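Local coordinates for putative dehydrogenase (Amycolatopsis orientalis, PDB 5A9S), which probably acts as an imine reductase, using bound NADP(H) as the hydride carrier to turn imines into amines, at residues V92-G97 with G119-P124; L6-A11 with L64-L69. All blocks are in the same frame, centred on the assembly; numbering follows the deposited sequence.

Contact 1. Residues V92-G97 with G119-P124. With NAP (NADP nicotinamide-adenine-dinucleotide phosphate), chain D.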
ATOM      1  N   VAL A  92      26.599 -13.250 -10.387  1.00 27.47           N
ATOM      2  CA  VAL A  92      25.273 -12.913  -9.972  1.00 26.81           C
ATOM      3  C   VAL A  92      25.414 -11.696  -9.130  1.00 23.86           C
ATOM      4  O   VAL A  92      25.911 -11.790  -8.014  1.00 26.55           O
ATOM      5  CB  VAL A  92      24.633 -14.068  -9.159  1.00 29.45           C
ATOM      6  CG1 VAL A  92      23.260 -13.689  -8.638  1.00 29.23           C
ATOM      7  CG2 VAL A  92      24.559 -15.306 -10.053  1.00 29.73           C
ATOM      8  N   ASN A  93      25.070 -10.522  -9.690  1.00 24.00           N
ATOM      9  CA  ASN A  93      25.285  -9.252  -9.011  1.00 25.08           C
ATOM     10  C   ASN A  93      24.019  -8.800  -8.319  1.00 26.14           C
ATOM     11  O   ASN A  93      23.014  -8.463  -8.958  1.00 25.35           O
ATOM     12  CB  ASN A  93      25.759  -8.225 -10.010  1.00 27.77           C
ATOM     13  CG  ASN A  93      26.066  -6.868  -9.411  1.00 29.49           C
ATOM     14  OD1 ASN A  93      26.088  -6.665  -8.203  1.00 34.33           O
ATOM     15  ND2 ASN A  93      26.286  -5.905 -10.294  1.00 31.44           N
ATOM     16  N   LEU A  94      24.082  -8.742  -7.009  1.00 26.38           N
ATOM     17  CA  LEU A  94      22.902  -8.509  -6.180  1.00 28.51           C
ATOM     18  C   LEU A  94      22.852  -7.106  -5.580  1.00 32.00           C
ATOM     19  O   LEU A  94      22.055  -6.856  -4.682  1.00 35.35           O
ATOM     20  CB  LEU A  94      22.854  -9.568  -5.094  1.00 27.86           C
ATOM     21  CG  LEU A  94      22.051 -10.874  -5.220  1.00 31.35           C
ATOM     22  CD1 LEU A  94      21.295 -11.150  -6.485  1.00 26.94           C
ATOM     23  CD2 LEU A  94      22.840 -12.068  -4.831  1.00 31.07           C
ATOM     24  N   ASN A  95      23.689  -6.231  -6.083  1.00 30.79           N
ATOM     25  CA  ASN A  95      23.665  -4.897  -5.612  1.00 37.22           C
ATOM     26  C   ASN A  95      23.902  -3.740  -6.541  1.00 41.28           C
ATOM     27  O   ASN A  95      24.614  -2.826  -6.184  1.00 42.90           O
ATOM     28  CB  ASN A  95      24.344  -4.685  -4.253  1.00 40.43           C
ATOM     29  CG  ASN A  95      23.824  -3.436  -3.513  1.00 44.55           C
ATOM     30  OD1 ASN A  95      22.695  -3.071  -3.655  1.00 52.67           O
ATOM     31  ND2 ASN A  95      24.662  -2.800  -2.742  1.00 41.01           N
ATOM     32  N   SER A  96      23.312  -3.755  -7.723  1.00 36.76           N
ATOM     33  CA  SER A  96      23.272  -2.520  -8.542  1.00 36.88           C
ATOM     34  C   SER A  96      22.198  -1.550  -8.012  1.00 40.72           C
ATOM     35  O   SER A  96      21.129  -1.961  -7.513  1.00 37.09           O
ATOM     36  CB  SER A  96      22.976  -2.773 -10.014  1.00 36.25           C
ATOM     37  OG  SER A  96      23.545  -3.917 -10.487  1.00 31.04           O
ATOM     38  N   GLY A  97      22.524  -0.265  -8.172  1.00 39.02           N
ATOM     39  CA  GLY A  97      21.691   0.831  -7.776  1.00 33.20           C
ATOM     40  C   GLY A  97      20.666   1.160  -8.849  1.00 36.10           C
ATOM     41  O   GLY A  97      19.505   1.353  -8.467  1.00 37.21           O
ATOM     42  N   GLY A 119      20.372  -9.312  -9.941  1.00 24.52           N
ATOM     43  CA  GLY A 119      19.300  -9.730  -8.993  1.00 24.25           C
ATOM     44  C   GLY A 119      18.982  -8.647  -8.012  1.00 25.11           C
ATOM     45  O   GLY A 119      19.860  -7.832  -7.692  1.00 26.35           O
ATOM     46  N   ALA A 120      17.760  -8.660  -7.515  1.00 22.93           N
ATOM     47  CA  ALA A 120      17.310  -7.727  -6.527  1.00 24.63           C
ATOM     48  C   ALA A 120      16.756  -8.524  -5.375  1.00 23.93           C
ATOM     49  O   ALA A 120      15.880  -9.378  -5.555  1.00 23.73           O
ATOM     50  CB  ALA A 120      16.226  -6.827  -7.077  1.00 27.21           C
ATOM     51  N   ILE A 121      17.259  -8.233  -4.178  1.00 22.93           N
ATOM     52  CA  ILE A 121      16.896  -9.004  -3.002  1.00 22.76           C
ATOM     53  C   ILE A 121      15.695  -8.296  -2.384  1.00 26.38           C
ATOM     54  O   ILE A 121      15.774  -7.122  -2.054  1.00 26.63           O
ATOM     55  CB  ILE A 121      18.034  -9.062  -1.985  1.00 24.51           C
ATOM     56  CG1 ILE A 121      19.265  -9.708  -2.630  1.00 25.35           C
ATOM     57  CG2 ILE A 121      17.594  -9.853  -0.771  1.00 24.04           C
ATOM     58  CD1 ILE A 121      20.505  -9.548  -1.816  1.00 25.54           C
ATOM     59  N   MET A 122      14.576  -9.004  -2.240  1.00 26.86           N
ATOM     60  CA  MET A 122      13.340  -8.325  -1.845  1.00 26.99           C
ATOM     61  C   MET A 122      12.986  -8.475  -0.356  1.00 28.84           C
ATOM     62  O   MET A 122      11.865  -8.165   0.030  1.00 28.52           O
ATOM     63  CB  MET A 122      12.199  -8.826  -2.738  1.00 25.16           C
ATOM     64  CG  MET A 122      12.499  -8.682  -4.244  1.00 24.72           C
ATOM     65  SD  MET A 122      12.965  -7.001  -4.755  1.00 26.71           S
ATOM     66  CE  MET A 122      11.416  -6.146  -4.376  1.00 27.14           C
ATOM     67  N   VAL A 123      13.924  -8.932   0.463  1.00 27.57           N
ATOM     68  CA  VAL A 123      13.688  -9.147   1.882  1.00 28.73           C
ATOM     69  C   VAL A 123      14.912  -8.731   2.646  1.00 29.48           C
ATOM     70  O   VAL A 123      15.971  -8.642   2.077  1.00 28.08           O
ATOM     71  CB  VAL A 123      13.381 -10.635   2.195  1.00 32.82           C
ATOM     72  CG1 VAL A 123      12.084 -11.090   1.542  1.00 33.00           C
ATOM     73  CG2 VAL A 123      14.538 -11.554   1.777  1.00 35.94           C
ATOM     74  N   PRO A 124      14.775  -8.498   3.958  1.00 32.23           N
ATOM     75  CA  PRO A 124      15.965  -8.218   4.726  1.00 29.81           C
ATOM     76  C   PRO A 124      16.841  -9.452   4.978  1.00 27.56           C
ATOM     77  O   PRO A 124      16.424 -10.609   4.735  1.00 28.16           O
ATOM     78  CB  PRO A 124      15.410  -7.614   6.018  1.00 35.66           C
ATOM     79  CG  PRO A 124      14.052  -8.218   6.177  1.00 38.10           C
ATOM     80  CD  PRO A 124      13.537  -8.464   4.780  1.00 35.16           C
TER
HETATM   81  PA  NAP D1000      26.095  -2.452   2.399  1.00 77.46           P
HETATM   82  O1A NAP D1000      26.643  -1.317   3.258  1.00 77.96           O
HETATM   83  O2A NAP D1000      25.120  -2.053   1.300  1.00 67.29           O
HETATM   84  O5B NAP D1000      27.394  -3.161   1.761  1.00 75.14           O
HETATM   85  C5B NAP D1000      28.483  -3.512   2.600  1.00 68.62           C
HETATM   86  C4B NAP D1000      29.396  -4.431   1.827  1.00 71.89           C
HETATM   87  O4B NAP D1000      29.858  -3.785   0.630  1.00 80.31           O
HETATM   88  C3B NAP D1000      30.624  -4.748   2.652  1.00 70.32           C
HETATM   89  O3B NAP D1000      31.013  -6.086   2.383  1.00 70.21           O
HETATM   90  C2B NAP D1000      31.639  -3.777   2.116  1.00 75.82           C
HETATM   91  O2B NAP D1000      33.007  -4.133   2.344  1.00 76.05           O
HETATM   92  C1B NAP D1000      31.286  -3.769   0.643  1.00 77.89           C
HETATM   93  N9A NAP D1000      31.927  -2.600   0.005  1.00 75.80           N
HETATM   94  C8A NAP D1000      31.625  -1.300   0.167  1.00 71.66           C
HETATM   95  N7A NAP D1000      32.440  -0.509  -0.563  1.00 75.42           N
HETATM   96  C5A NAP D1000      33.293  -1.329  -1.192  1.00 78.56           C
HETATM   97  C6A NAP D1000      34.422  -1.167  -2.126  1.00 72.86           C
HETATM   98  N6A NAP D1000      34.777   0.080  -2.507  1.00 65.19           N
HETATM   99  N1A NAP D1000      35.047  -2.290  -2.557  1.00 70.34           N
HETATM  100  C2A NAP D1000      34.686  -3.524  -2.163  1.00 77.06           C
HETATM  101  N3A NAP D1000      33.662  -3.736  -1.320  1.00 78.60           N
HETATM  102  C4A NAP D1000      32.950  -2.707  -0.818  1.00 73.51           C
HETATM  103  O3  NAP D1000      25.589  -3.708   3.348  1.00 72.10           O
HETATM  104  PN  NAP D1000      24.947  -5.176   2.978  1.00 68.41           P
HETATM  105  O1N NAP D1000      23.836  -5.469   3.956  1.00 58.18           O
HETATM  106  O2N NAP D1000      25.961  -6.280   2.628  1.00 72.96           O
HETATM  107  O5D NAP D1000      24.151  -4.832   1.630  1.00 73.62           O
HETATM  108  C5D NAP D1000      24.502  -5.240   0.317  1.00 68.18           C
HETATM  109  C4D NAP D1000      23.348  -4.795  -0.584  1.00 74.98           C
HETATM  110  O4D NAP D1000      22.178  -5.632  -0.571  1.00 66.63           O
HETATM  111  C3D NAP D1000      22.822  -3.388  -0.200  1.00 79.34           C
HETATM  112  O3D NAP D1000      23.544  -2.293  -0.776  1.00 88.44           O
HETATM  113  C2D NAP D1000      21.364  -3.356  -0.571  1.00 76.18           C
HETATM  114  O2D NAP D1000      21.115  -2.499  -1.669  1.00 78.93           O
HETATM  115  C1D NAP D1000      20.993  -4.828  -0.834  1.00 76.37           C
HETATM  116  N1N NAP D1000      19.818  -5.125   0.022  1.00 77.50           N
HETATM  117  C2N NAP D1000      19.898  -4.908   1.372  1.00 75.25           C
HETATM  118  C3N NAP D1000      18.810  -5.148   2.230  1.00 68.69           C
HETATM  119  C7N NAP D1000      18.945  -4.911   3.706  1.00 63.26           C
HETATM  120  O7N NAP D1000      17.930  -4.555   4.317  1.00 71.88           O
HETATM  121  N7N NAP D1000      20.133  -5.103   4.317  1.00 50.38           N
HETATM  122  C4N NAP D1000      17.598  -5.615   1.692  1.00 69.66           C
HETATM  123  C5N NAP D1000      17.523  -5.814   0.317  1.00 70.36           C
HETATM  124  C6N NAP D1000      18.645  -5.559  -0.513  1.00 74.18           C
HETATM  125  P2B NAP D1000      33.718  -3.665   3.712  1.00 73.91           P
HETATM  126  O1X NAP D1000      35.178  -3.963   3.447  1.00 61.55           O
HETATM  127  O2X NAP D1000      33.554  -2.165   3.713  1.00 69.46           O
HETATM  128  O3X NAP D1000      32.951  -4.466   4.791  1.00 62.40           O
HETATM  129  O   HOH W   1      19.389  -6.339  -3.960  1.00 26.34           O
HETATM  130  O   HOH W   2      21.497  -5.696  -8.705  1.00 34.56           O
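At the nicotinamide end of the NADP site, L94 faces G119 and I121 where two parallel strands, 90-93 and 115-121, of a beta-alpha-beta unit splay apart. One backbone bond still joins them, G119 N to N93 O at 2.9 Å. Beyond it waters take over: one gives a proton to L94 O and accepts from I121 N, another accepts from S96 N and lies within hydrogen-bonding distance of G119 O. The side chain of L94 lies over G119, with CD1 3.5 Å from G119 CA, a place where any CB would clash, so glycine suits it. CG of L94 meets I121 CD1 at 4.0 Å, the two side chains crossing at about a right angle. With an alanine here, a gap would probably open between G119 CA and the end of I121. N93 OD1 accepts from N95 N in an Asx turn, the donor 48° above the amide plane, while N93 ND2 bonds Y116 OH. N95 turns away toward the cofactor ribose, CG anti to the backbone N (chi1 -156°): NAP O2D donates to N95 OD1 at 2.6 Å, and N95 ND2 bonds L69 O, steadying the amide's rotation. On the second segment, I121 O approaches NAP C5N at 3.2 Å, and V123 O lies near the hydride-carrying C4N. Helix 15-26 packs L20 against L94 and M16 against I121, while strand 134-139 adds Y137 and F135.

Contact 2. Residues L6-A11 with L64-L69. With NAP (NADP nicotinamide-adenine-dinucleotide phosphate), chain D.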
ATOM      1  N   LEU A   6      27.566 -27.525  -5.376  1.00 39.66           N
ATOM      2  CA  LEU A   6      28.272 -26.591  -6.260  1.00 40.83           C
ATOM      3  C   LEU A   6      29.167 -25.624  -5.440  1.00 36.70           C
ATOM      4  O   LEU A   6      28.642 -25.033  -4.551  1.00 33.56           O
ATOM      5  CB  LEU A   6      27.199 -25.793  -7.015  1.00 42.97           C
ATOM      6  CG  LEU A   6      27.643 -24.634  -7.917  1.00 49.10           C
ATOM      7  CD1 LEU A   6      28.594 -25.154  -8.988  1.00 50.40           C
ATOM      8  CD2 LEU A   6      26.460 -23.920  -8.573  1.00 49.18           C
ATOM      9  N   PRO A   7      30.492 -25.495  -5.723  1.00 37.37           N
ATOM     10  CA  PRO A   7      31.226 -24.419  -5.024  1.00 38.19           C
ATOM     11  C   PRO A   7      30.658 -23.066  -5.394  1.00 29.64           C
ATOM     12  O   PRO A   7      30.240 -22.878  -6.509  1.00 29.56           O
ATOM     13  CB  PRO A   7      32.691 -24.544  -5.536  1.00 41.76           C
ATOM     14  CG  PRO A   7      32.634 -25.467  -6.677  1.00 48.51           C
ATOM     15  CD  PRO A   7      31.424 -26.359  -6.476  1.00 44.77           C
ATOM     16  N   VAL A   8      30.606 -22.169  -4.441  1.00 29.31           N
ATOM     17  CA  VAL A   8      30.150 -20.781  -4.703  1.00 30.30           C
ATOM     18  C   VAL A   8      31.069 -19.863  -3.967  1.00 27.85           C
ATOM     19  O   VAL A   8      31.490 -20.184  -2.886  1.00 29.46           O
ATOM     20  CB  VAL A   8      28.711 -20.486  -4.206  1.00 29.89           C
ATOM     21  CG1 VAL A   8      28.244 -19.093  -4.644  1.00 30.86           C
ATOM     22  CG2 VAL A   8      27.769 -21.533  -4.773  1.00 34.37           C
ATOM     23  N   THR A   9      31.372 -18.723  -4.577  1.00 28.97           N
ATOM     24  CA  THR A   9      32.062 -17.657  -3.917  1.00 27.35           C
ATOM     25  C   THR A   9      31.090 -16.482  -3.664  1.00 28.13           C
ATOM     26  O   THR A   9      30.365 -16.080  -4.559  1.00 27.78           O
ATOM     27  CB  THR A   9      33.181 -17.141  -4.788  1.00 30.64           C
ATOM     28  OG1 THR A   9      34.170 -18.152  -4.972  1.00 28.92           O
ATOM     29  CG2 THR A   9      33.807 -15.894  -4.156  1.00 29.96           C
ATOM     30  N   VAL A  10      31.111 -15.954  -2.454  1.00 24.47           N
ATOM     31  CA  VAL A  10      30.403 -14.760  -2.090  1.00 26.67           C
ATOM     32  C   VAL A  10      31.432 -13.648  -1.847  1.00 27.77           C
ATOM     33  O   VAL A  10      32.324 -13.787  -0.958  1.00 26.20           O
ATOM     34  CB  VAL A  10      29.571 -14.973  -0.827  1.00 25.44           C
ATOM     35  CG1 VAL A  10      28.893 -13.685  -0.421  1.00 26.87           C
ATOM     36  CG2 VAL A  10      28.540 -16.093  -1.053  1.00 26.45           C
ATOM     37  N   ALA A  11      31.322 -12.588  -2.641  1.00 25.91           N
ATOM     38  CA  ALA A  11      32.109 -11.352  -2.483  1.00 26.88           C
ATOM     39  C   ALA A  11      31.261 -10.233  -1.888  1.00 27.96           C
ATOM     40  O   ALA A  11      30.346  -9.725  -2.534  1.00 30.30           O
ATOM     41  CB  ALA A  11      32.656 -10.922  -3.827  1.00 27.32           C
ATOM     42  N   LEU A  64      30.555 -20.180  -9.998  1.00 30.70           N
ATOM     43  CA  LEU A  64      29.506 -19.200  -9.627  1.00 30.30           C
ATOM     44  C   LEU A  64      29.994 -18.209  -8.570  1.00 32.46           C
ATOM     45  O   LEU A  64      30.407 -18.625  -7.459  1.00 27.26           O
ATOM     46  CB  LEU A  64      28.280 -19.890  -9.089  1.00 30.93           C
ATOM     47  CG  LEU A  64      27.086 -18.967  -8.762  1.00 31.24           C
ATOM     48  CD1 LEU A  64      26.523 -18.356 -10.028  1.00 30.10           C
ATOM     49  CD2 LEU A  64      26.027 -19.717  -7.987  1.00 29.92           C
ATOM     50  N   LEU A  65      29.884 -16.913  -8.913  1.00 29.76           N
ATOM     51  CA  LEU A  65      30.324 -15.799  -8.069  1.00 29.81           C
ATOM     52  C   LEU A  65      29.115 -14.888  -7.707  1.00 29.39           C
ATOM     53  O   LEU A  65      28.515 -14.237  -8.561  1.00 29.74           O
ATOM     54  CB  LEU A  65      31.390 -14.957  -8.768  1.00 30.84           C
ATOM     55  CG  LEU A  65      32.505 -15.672  -9.574  1.00 34.83           C
ATOM     56  CD1 LEU A  65      33.314 -14.680 -10.380  1.00 34.40           C
ATOM     57  CD2 LEU A  65      33.415 -16.555  -8.690  1.00 36.56           C
ATOM     58  N   VAL A  66      28.786 -14.861  -6.433  1.00 25.14           N
ATOM     59  CA  VAL A  66      27.666 -14.105  -5.947  1.00 26.89           C
ATOM     60  C   VAL A  66      28.264 -12.846  -5.388  1.00 26.72           C
ATOM     61  O   VAL A  66      29.082 -12.928  -4.489  1.00 30.45           O
ATOM     62  CB  VAL A  66      26.892 -14.892  -4.893  1.00 27.40           C
ATOM     63  CG1 VAL A  66      25.835 -14.011  -4.254  1.00 28.52           C
ATOM     64  CG2 VAL A  66      26.308 -16.128  -5.535  1.00 30.63           C
ATOM     65  N   VAL A  67      27.877 -11.687  -5.934  1.00 27.71           N
ATOM     66  CA  VAL A  67      28.430 -10.377  -5.560  1.00 28.34           C
ATOM     67  C   VAL A  67      27.379  -9.535  -4.857  1.00 26.21           C
ATOM     68  O   VAL A  67      26.294  -9.322  -5.372  1.00 29.53           O
ATOM     69  CB  VAL A  67      29.003  -9.618  -6.771  1.00 30.46           C
ATOM     70  CG1 VAL A  67      29.662  -8.324  -6.314  1.00 32.91           C
ATOM     71  CG2 VAL A  67      30.034 -10.485  -7.487  1.00 33.57           C
ATOM     72  N   CYS A  68      27.721  -9.083  -3.652  1.00 27.91           N
ATOM     73  CA  CYS A  68      26.852  -8.274  -2.824  1.00 29.84           C
ATOM     74  C   CYS A  68      27.674  -7.170  -2.159  1.00 31.56           C
ATOM     75  O   CYS A  68      27.999  -7.215  -0.978  1.00 30.06           O
ATOM     76  CB  CYS A  68      26.134  -9.111  -1.775  1.00 31.13           C
ATOM     77  SG  CYS A  68      24.764  -8.142  -1.105  1.00 38.21           S
ATOM     78  N   LEU A  69      28.049  -6.195  -2.975  1.00 33.97           N
ATOM     79  CA  LEU A  69      28.839  -5.072  -2.506  1.00 37.91           C
ATOM     80  C   LEU A  69      27.955  -3.924  -2.127  1.00 35.07           C
ATOM     81  O   LEU A  69      26.799  -3.854  -2.543  1.00 33.72           O
ATOM     82  CB  LEU A  69      29.830  -4.691  -3.572  1.00 38.37           C
ATOM     83  CG  LEU A  69      30.761  -5.876  -3.874  1.00 45.52           C
ATOM     84  CD1 LEU A  69      31.635  -5.570  -5.066  1.00 46.32           C
ATOM     85  CD2 LEU A  69      31.581  -6.276  -2.658  1.00 48.44           C
TER
HETATM   86  PA  NAP D1000      26.095  -2.452   2.399  1.00 77.46           P
HETATM   87  O1A NAP D1000      26.643  -1.317   3.258  1.00 77.96           O
HETATM   88  O2A NAP D1000      25.120  -2.053   1.300  1.00 67.29           O
HETATM   89  O5B NAP D1000      27.394  -3.161   1.761  1.00 75.14           O
HETATM   90  C5B NAP D1000      28.483  -3.512   2.600  1.00 68.62           C
HETATM   91  C4B NAP D1000      29.396  -4.431   1.827  1.00 71.89           C
HETATM   92  O4B NAP D1000      29.858  -3.785   0.630  1.00 80.31           O
HETATM   93  C3B NAP D1000      30.624  -4.748   2.652  1.00 70.32           C
HETATM   94  O3B NAP D1000      31.013  -6.086   2.383  1.00 70.21           O
HETATM   95  C2B NAP D1000      31.639  -3.777   2.116  1.00 75.82           C
HETATM   96  O2B NAP D1000      33.007  -4.133   2.344  1.00 76.05           O
HETATM   97  C1B NAP D1000      31.286  -3.769   0.643  1.00 77.89           C
HETATM   98  N9A NAP D1000      31.927  -2.600   0.005  1.00 75.80           N
HETATM   99  C8A NAP D1000      31.625  -1.300   0.167  1.00 71.66           C
HETATM  100  N7A NAP D1000      32.440  -0.509  -0.563  1.00 75.42           N
HETATM  101  C5A NAP D1000      33.293  -1.329  -1.192  1.00 78.56           C
HETATM  102  C6A NAP D1000      34.422  -1.167  -2.126  1.00 72.86           C
HETATM  103  N6A NAP D1000      34.777   0.080  -2.507  1.00 65.19           N
HETATM  104  N1A NAP D1000      35.047  -2.290  -2.557  1.00 70.34           N
HETATM  105  C2A NAP D1000      34.686  -3.524  -2.163  1.00 77.06           C
HETATM  106  N3A NAP D1000      33.662  -3.736  -1.320  1.00 78.60           N
HETATM  107  C4A NAP D1000      32.950  -2.707  -0.818  1.00 73.51           C
HETATM  108  O3  NAP D1000      25.589  -3.708   3.348  1.00 72.10           O
HETATM  109  PN  NAP D1000      24.947  -5.176   2.978  1.00 68.41           P
HETATM  110  O1N NAP D1000      23.836  -5.469   3.956  1.00 58.18           O
HETATM  111  O2N NAP D1000      25.961  -6.280   2.628  1.00 72.96           O
HETATM  112  O5D NAP D1000      24.151  -4.832   1.630  1.00 73.62           O
HETATM  113  C5D NAP D1000      24.502  -5.240   0.317  1.00 68.18           C
HETATM  114  C4D NAP D1000      23.348  -4.795  -0.584  1.00 74.98           C
HETATM  115  O4D NAP D1000      22.178  -5.632  -0.571  1.00 66.63           O
HETATM  116  C3D NAP D1000      22.822  -3.388  -0.200  1.00 79.34           C
HETATM  117  O3D NAP D1000      23.544  -2.293  -0.776  1.00 88.44           O
HETATM  118  C2D NAP D1000      21.364  -3.356  -0.571  1.00 76.18           C
HETATM  119  O2D NAP D1000      21.115  -2.499  -1.669  1.00 78.93           O
HETATM  120  C1D NAP D1000      20.993  -4.828  -0.834  1.00 76.37           C
HETATM  121  N1N NAP D1000      19.818  -5.125   0.022  1.00 77.50           N
HETATM  122  C2N NAP D1000      19.898  -4.908   1.372  1.00 75.25           C
HETATM  123  C3N NAP D1000      18.810  -5.148   2.230  1.00 68.69           C
HETATM  124  C7N NAP D1000      18.945  -4.911   3.706  1.00 63.26           C
HETATM  125  O7N NAP D1000      17.930  -4.555   4.317  1.00 71.88           O
HETATM  126  N7N NAP D1000      20.133  -5.103   4.317  1.00 50.38           N
HETATM  127  C4N NAP D1000      17.598  -5.615   1.692  1.00 69.66           C
HETATM  128  C5N NAP D1000      17.523  -5.814   0.317  1.00 70.36           C
HETATM  129  C6N NAP D1000      18.645  -5.559  -0.513  1.00 74.18           C
HETATM  130  P2B NAP D1000      33.718  -3.665   3.712  1.00 73.91           P
HETATM  131  O1X NAP D1000      35.178  -3.963   3.447  1.00 61.55           O
HETATM  132  O2X NAP D1000      33.554  -2.165   3.713  1.00 69.46           O
HETATM  133  O3X NAP D1000      32.951  -4.466   4.791  1.00 62.40           O
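The peptide groups of T9 and V66 meet almost end-on: V66 N donates to T9 O at 2.7 Å, the carbonyl pointing almost straight at it (C=O...N 173°). T9 N to L64 O, A11 N to V66 O and C68 N to A11 O extend this ladder, so T9 and A11 each use both backbone N and O toward the partner strand. One face of the sheet carries V8, V10, L64 and V66, the other T9, A11, L65 and V67; at the edges of the pair run strands 31-34 and 90-93. On the first face V8 CG1, anti to the backbone N (chi1 -174°), reaches V66 CG2 at 3.7 Å, while L64 CD2 lies alongside both V8 methyls. Branched valines suit these buried strands; L24 of helix 15-26 lies on V8 and V10, while Y147 and T150 of helix 141-152 lie on L64 and L6. These are central parallel strands of the Rossmann-type NADP-binding domain, whose C-terminal ends carry the cofactor. On the opposite face T9 CB rests against L65 CD2 at 4.0 Å, and the threonine hydroxyl, OG1, is satisfied by S62 OG and A58 O. Just past the strand end, C68 SG packs tightly against the nicotinamide-side ribose, a short 3.2 Å from NAP C5D. L69 CD2 lies 3.5 Å from NAP N3A, in the adenine. The same methyl also touches A11 O.

From the N terminus, the chain lays down strand 8-11 and passes through helices 15-26, 42-46 and 55-60 and strands 31-34 and 50-51 before 64-69 closes contact 2, a loop of 52 residues. Contact 1 opens later, at 92-97, and closes at 119-124 after helix 99-111. The two loops follow in series, neither nested nor crossed. They meet side by side in the sheet, since strands 64-67 and 90-93 are neighbours: L94 N lies 2.8 Å from V67 O, probably hydrogen-bonded, and V92 CG2 packs on L64 CD1 at 3.6 Å. Together they tie strands 8-11, 64-67, 90-93 and 115-121 into one sheet, with NADP stretched from adenine near contact 2 to nicotinamide at contact 1.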